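PDB 1R5M: SIR4-interacting protein SIF2 from Saccharomyces cerevisiae, which antagonizes telomeric silencing and belongs to the Set3C histone deacetylase corepressor complex, its C-terminal WD40 domain forming a beta-propeller. Local coordinates for residues V293-S307 with I333-V347. Numbering follows the deposited sequence.
Sequences VSASWVGDDKVISCS and IFAGRISQDGQKYAV
Ile304 and Cys306 pack against Tyr345 where two neighbouring blades of the WD40 beta-propeller meet, the inner hairpin of repeat WD 6 lying face to face with that of WD 7. The innermost strands, 293-298 and 333-338, run nearly parallel, 16° apart. Packing is tightest round the Tyr345 ring. Ile304 lies along one face, its CG2 3.9 Å from the ring centroid in a CH-pi contact and its CD1 over CG, while Cys306 SG comes to the ring edge, 3.5 Å from Tyr345 OH. With SG set between its backbone N and carbonyl carbon (chi1 55°), Cys306 also reaches Ile333 CG2 and, at 3.6 Å, Gly336 CA; Gly336, having no side chain, lets the sulfur sit against its backbone. Val312 of the next strand in WD 6 touches Ile304, Ile333 and Tyr345.

Along strand 293-298 the contact is looser and partly water-filled. One water joins Ser296 OG, Tyr345 OH and Gly336 O, tying the buried phenol to both blades; a phenylalanine in place of Tyr345 would probably keep the Ile304 packing but leave this water without one of its three partners. A second water links Ser294 OG to Arg337 NH1, whose guanidinium also donates to Gly336 O from above the carbonyl plane and forms a salt bridge with Asp399. Val293 and Ser294 both face Cys306 in a classic beta bulge. At this end of the hairpin Ile333 N donates to Ser307 O, whereas Ile333 O is buried against the methyls of Val293 without a polar partner. With OG turned to the side of its own backbone N, Ser294 accepts directly from Gly336 N at 3.0 Å, the N-H...O angle being 147°.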
loop_
_atom_site.group_PDB
_atom_site.type_symbol
_atom_site.label_atom_id
_atom_site.label_comp_id
_atom_site.label_asym_id
_atom_site.label_seq_id
_atom_site.Cartn_x
_atom_site.Cartn_y
_atom_site.Cartn_z
ATOM N N VAL A 293 2.146 3.269 10.395
ATOM C CA VAL A 293 1.891 3.740 9.040
ATOM C C VAL A 293 1.767 2.643 7.991
ATOM O O VAL A 293 1.045 2.806 7.007
ATOM C CB VAL A 293 2.975 4.750 8.596
ATOM C CG1 VAL A 293 2.983 5.941 9.547
ATOM C CG2 VAL A 293 4.340 4.086 8.569
ATOM N N SER A 294 2.458 1.526 8.198
ATOM C CA SER A 294 2.403 0.414 7.253
ATOM C C SER A 294 2.652 -0.899 7.981
ATOM O O SER A 294 3.322 -0.926 9.011
ATOM C CB SER A 294 3.473 0.565 6.162
ATOM O OG SER A 294 3.428 1.837 5.536
ATOM N N ALA A 295 2.107 -1.985 7.440
ATOM C CA ALA A 295 2.300 -3.316 8.005
ATOM C C ALA A 295 2.066 -4.347 6.912
ATOM O O ALA A 295 1.222 -4.155 6.034
ATOM C CB ALA A 295 1.342 -3.553 9.169
ATOM N N SER A 296 2.818 -5.440 6.970
ATOM C CA SER A 296 2.718 -6.499 5.974
ATOM C C SER A 296 2.946 -7.870 6.575
ATOM O O SER A 296 3.557 -8.016 7.635
ATOM C CB SER A 296 3.782 -6.321 4.879
ATOM O OG SER A 296 3.635 -5.115 4.161
ATOM N N TRP A 297 2.459 -8.881 5.869
ATOM C CA TRP A 297 2.683 -10.250 6.272
ATOM C C TRP A 297 4.089 -10.596 5.809
ATOM O O TRP A 297 4.545 -10.119 4.767
ATOM C CB TRP A 297 1.700 -11.199 5.579
ATOM C CG TRP A 297 0.371 -11.238 6.216
ATOM C CD1 TRP A 297 -0.746 -10.552 5.838
ATOM C CD2 TRP A 297 0.020 -11.970 7.388
ATOM N NE1 TRP A 297 -1.776 -10.813 6.708
ATOM C CE2 TRP A 297 -1.332 -11.681 7.673
ATOM C CE3 TRP A 297 0.719 -12.844 8.231
ATOM C CZ2 TRP A 297 -2.002 -12.234 8.768
ATOM C CZ3 TRP A 297 0.053 -13.397 9.322
ATOM C CH2 TRP A 297 -1.297 -13.088 9.579
ATOM N N VAL A 298 4.778 -11.404 6.601
ATOM C CA VAL A 298 6.111 -11.876 6.254
ATOM C C VAL A 298 5.907 -13.381 6.331
ATOM O O VAL A 298 6.033 -13.992 7.393
ATOM C CB VAL A 298 7.171 -11.425 7.275
ATOM C CG1 VAL A 298 8.526 -12.003 6.900
ATOM C CG2 VAL A 298 7.241 -9.899 7.308
ATOM N N GLY A 299 5.564 -13.976 5.196
ATOM C CA GLY A 299 5.288 -15.398 5.200
ATOM C C GLY A 299 3.944 -15.587 5.880
ATOM O O GLY A 299 3.086 -14.697 5.840
ATOM N N ASP A 300 3.763 -16.727 6.537
ATOM C CA ASP A 300 2.505 -17.030 7.203
ATOM C C ASP A 300 2.566 -16.983 8.726
ATOM O O ASP A 300 1.528 -17.039 9.382
ATOM C CB ASP A 300 2.030 -18.424 6.785
ATOM C CG ASP A 300 1.788 -18.539 5.296
ATOM O OD1 ASP A 300 1.855 -19.674 4.774
ATOM O OD2 ASP A 300 1.523 -17.504 4.645
ATOM N N ASP A 301 3.766 -16.878 9.288
ATOM C CA ASP A 301 3.915 -16.886 10.741
ATOM C C ASP A 301 4.438 -15.594 11.351
ATOM O O ASP A 301 4.654 -15.528 12.559
ATOM C CB ASP A 301 4.852 -18.021 11.169
ATOM C CG ASP A 301 4.554 -19.326 10.463
ATOM O OD1 ASP A 301 3.387 -19.769 10.486
ATOM O OD2 ASP A 301 5.498 -19.913 9.889
ATOM N N LYS A 302 4.645 -14.572 10.529
ATOM C CA LYS A 302 5.159 -13.305 11.033
ATOM C C LYS A 302 4.527 -12.119 10.320
ATOM O O LYS A 302 3.997 -12.256 9.220
ATOM C CB LYS A 302 6.679 -13.226 10.822
ATOM C CG LYS A 302 7.483 -14.381 11.404
ATOM C CD LYS A 302 8.967 -14.212 11.093
ATOM C CE LYS A 302 9.769 -15.433 11.517
ATOM N NZ LYS A 302 9.388 -16.649 10.736
ATOM N N VAL A 303 4.577 -10.960 10.969
ATOM C CA VAL A 303 4.089 -9.718 10.385
ATOM C C VAL A 303 5.122 -8.660 10.739
ATOM O O VAL A 303 5.849 -8.795 11.726
ATOM C CB VAL A 303 2.694 -9.290 10.918
ATOM C CG1 VAL A 303 1.636 -10.269 10.431
ATOM C CG2 VAL A 303 2.693 -9.211 12.432
ATOM N N ILE A 304 5.214 -7.629 9.912
ATOM C CA ILE A 304 6.176 -6.565 10.142
ATOM C C ILE A 304 5.450 -5.235 10.037
ATOM O O ILE A 304 4.521 -5.081 9.241
ATOM C CB ILE A 304 7.347 -6.659 9.123
ATOM C CG1 ILE A 304 8.452 -5.668 9.493
ATOM C CG2 ILE A 304 6.842 -6.413 7.705
ATOM C CD1 ILE A 304 9.754 -5.917 8.744
ATOM N N SER A 305 5.862 -4.282 10.862
ATOM C CA SER A 305 5.231 -2.974 10.870
ATOM C C SER A 305 6.247 -1.860 11.051
ATOM O O SER A 305 7.354 -2.091 11.533
ATOM C CB SER A 305 4.210 -2.902 12.011
ATOM O OG SER A 305 4.822 -3.199 13.260
ATOM N N CYS A 306 5.876 -0.657 10.633
ATOM C CA CYS A 306 6.735 0.502 10.833
ATOM C C CYS A 306 5.832 1.628 11.312
ATOM O O CYS A 306 4.624 1.643 11.040
ATOM C CB CYS A 306 7.534 0.869 9.576
ATOM S SG CYS A 306 6.608 1.161 8.087
ATOM N N SER A 307 6.415 2.578 12.026
ATOM C CA SER A 307 5.618 3.618 12.643
ATOM C C SER A 307 6.225 5.008 12.662
ATOM O O SER A 307 7.391 5.207 12.322
ATOM C CB SER A 307 5.321 3.158 14.079
ATOM O OG SER A 307 4.929 4.207 14.942
ATOM N N ILE A 333 8.872 7.272 10.311
ATOM C CA ILE A 333 8.839 6.536 9.059
ATOM C C ILE A 333 7.486 6.871 8.441
ATOM O O ILE A 333 6.458 6.818 9.124
ATOM C CB ILE A 333 8.947 5.017 9.292
ATOM C CG1 ILE A 333 10.371 4.679 9.748
ATOM C CG2 ILE A 333 8.576 4.261 8.017
ATOM C CD1 ILE A 333 10.587 3.225 10.122
ATOM N N PHE A 334 7.493 7.235 7.163
ATOM C CA PHE A 334 6.266 7.600 6.462
ATOM C C PHE A 334 5.625 6.458 5.688
ATOM O O PHE A 334 4.426 6.487 5.410
ATOM C CB PHE A 334 6.533 8.762 5.501
ATOM C CG PHE A 334 6.686 10.097 6.179
ATOM C CD1 PHE A 334 6.910 11.242 5.425
ATOM C CD2 PHE A 334 6.599 10.214 7.565
ATOM C CE1 PHE A 334 7.045 12.485 6.037
ATOM C CE2 PHE A 334 6.732 11.458 8.187
ATOM C CZ PHE A 334 6.956 12.594 7.418
ATOM N N ALA A 335 6.419 5.458 5.325
ATOM C CA ALA A 335 5.890 4.324 4.576
ATOM C C ALA A 335 6.850 3.147 4.590
ATOM O O ALA A 335 8.061 3.328 4.673
ATOM C CB ALA A 335 5.600 4.739 3.138
ATOM N N GLY A 336 6.285 1.945 4.520
ATOM C CA GLY A 336 7.074 0.726 4.507
ATOM C C GLY A 336 6.461 -0.236 3.505
ATOM O O GLY A 336 5.234 -0.309 3.390
ATOM N N ARG A 337 7.301 -0.968 2.778
ATOM C CA ARG A 337 6.826 -1.915 1.768
ATOM C C ARG A 337 7.632 -3.202 1.796
ATOM O O ARG A 337 8.863 -3.170 1.831
ATOM C CB ARG A 337 6.960 -1.315 0.368
ATOM C CG ARG A 337 6.313 0.039 0.188
ATOM C CD ARG A 337 4.819 -0.058 -0.049
ATOM N NE ARG A 337 4.245 1.272 -0.242
ATOM C CZ ARG A 337 3.630 1.972 0.707
ATOM N NH1 ARG A 337 3.489 1.468 1.927
ATOM N NH2 ARG A 337 3.172 3.188 0.439
ATOM N N ILE A 338 6.941 -4.335 1.763
ATOM C CA ILE A 338 7.620 -5.624 1.760
ATOM C C ILE A 338 7.845 -6.049 0.311
ATOM O O ILE A 338 7.016 -5.781 -0.565
ATOM C CB ILE A 338 6.779 -6.703 2.493
ATOM C CG1 ILE A 338 7.606 -7.973 2.703
ATOM C CG2 ILE A 338 5.525 -7.035 1.687
ATOM C CD1 ILE A 338 8.637 -7.857 3.789
ATOM N N SER A 339 8.980 -6.692 0.053
ATOM C CA SER A 339 9.285 -7.156 -1.290
ATOM C C SER A 339 8.400 -8.347 -1.641
ATOM O O SER A 339 7.801 -8.974 -0.768
ATOM C CB SER A 339 10.757 -7.570 -1.392
ATOM O OG SER A 339 11.051 -8.620 -0.485
ATOM N N GLN A 340 8.328 -8.645 -2.930
ATOM C CA GLN A 340 7.535 -9.756 -3.435
ATOM C C GLN A 340 7.906 -11.079 -2.769
ATOM O O GLN A 340 7.031 -11.879 -2.431
ATOM C CB GLN A 340 7.752 -9.885 -4.942
ATOM C CG GLN A 340 7.111 -11.108 -5.559
ATOM C CD GLN A 340 5.687 -10.856 -5.986
ATOM O OE1 GLN A 340 4.844 -10.455 -5.183
ATOM N NE2 GLN A 340 5.408 -11.089 -7.264
ATOM N N ASP A 341 9.202 -11.311 -2.587
ATOM C CA ASP A 341 9.662 -12.557 -1.987
ATOM C C ASP A 341 9.606 -12.572 -0.462
ATOM O O ASP A 341 9.954 -13.574 0.166
ATOM C CB ASP A 341 11.079 -12.903 -2.479
ATOM C CG ASP A 341 12.148 -11.954 -1.953
ATOM O OD1 ASP A 341 11.826 -11.039 -1.166
ATOM O OD2 ASP A 341 13.328 -12.137 -2.329
ATOM N N GLY A 342 9.160 -11.461 0.119
ATOM C CA GLY A 342 9.040 -11.353 1.565
ATOM C C GLY A 342 10.343 -11.383 2.342
ATOM O O GLY A 342 10.335 -11.564 3.559
ATOM N N GLN A 343 11.461 -11.184 1.652
ATOM C CA GLN A 343 12.773 -11.220 2.292
ATOM C C GLN A 343 13.379 -9.850 2.574
ATOM O O GLN A 343 14.403 -9.749 3.250
ATOM C CB GLN A 343 13.742 -12.029 1.424
ATOM C CG GLN A 343 13.314 -13.475 1.211
ATOM C CD GLN A 343 13.579 -14.344 2.425
ATOM O OE1 GLN A 343 13.263 -13.969 3.553
ATOM N NE2 GLN A 343 14.159 -15.516 2.196
ATOM N N LYS A 344 12.754 -8.798 2.056
ATOM C CA LYS A 344 13.264 -7.444 2.252
ATOM C C LYS A 344 12.136 -6.479 2.581
ATOM O O LYS A 344 11.033 -6.605 2.054
ATOM C CB LYS A 344 13.977 -6.969 0.981
ATOM C CG LYS A 344 15.148 -7.845 0.535
ATOM C CD LYS A 344 16.359 -7.653 1.434
ATOM C CE LYS A 344 17.537 -8.504 0.970
ATOM N NZ LYS A 344 17.257 -9.964 1.112
ATOM N N TYR A 345 12.415 -5.519 3.453
ATOM C CA TYR A 345 11.417 -4.526 3.839
ATOM C C TYR A 345 12.039 -3.147 3.668
ATOM O O TYR A 345 13.053 -2.838 4.294
ATOM C CB TYR A 345 10.986 -4.732 5.295
ATOM C CG TYR A 345 9.712 -3.998 5.661
ATOM C CD1 TYR A 345 8.497 -4.342 5.068
ATOM C CD2 TYR A 345 9.719 -2.963 6.593
ATOM C CE1 TYR A 345 7.315 -3.673 5.399
ATOM C CE2 TYR A 345 8.542 -2.285 6.931
ATOM C CZ TYR A 345 7.346 -2.649 6.330
ATOM O OH TYR A 345 6.178 -1.996 6.663
ATOM N N ALA A 346 11.432 -2.326 2.818
ATOM C CA ALA A 346 11.938 -0.985 2.550
ATOM C C ALA A 346 11.085 0.067 3.238
ATOM O O ALA A 346 9.858 0.029 3.161
ATOM C CB ALA A 346 11.959 -0.731 1.047
ATOM N N VAL A 347 11.740 1.010 3.911
ATOM C CA VAL A 347 11.031 2.075 4.607
ATOM C C VAL A 347 11.566 3.446 4.226
ATOM O O VAL A 347 12.752 3.602 3.937
ATOM C CB VAL A 347 11.135 1.919 6.138
ATOM C CG1 VAL A 347 10.451 0.633 6.580
ATOM C CG2 VAL A 347 12.593 1.926 6.567
HETATM O O HOH W 1 2.102 4.961 4.669
HETATM O O HOH W 2 1.319 2.033 3.820
HETATM O O HOH W 3 4.175 -2.654 5.012
#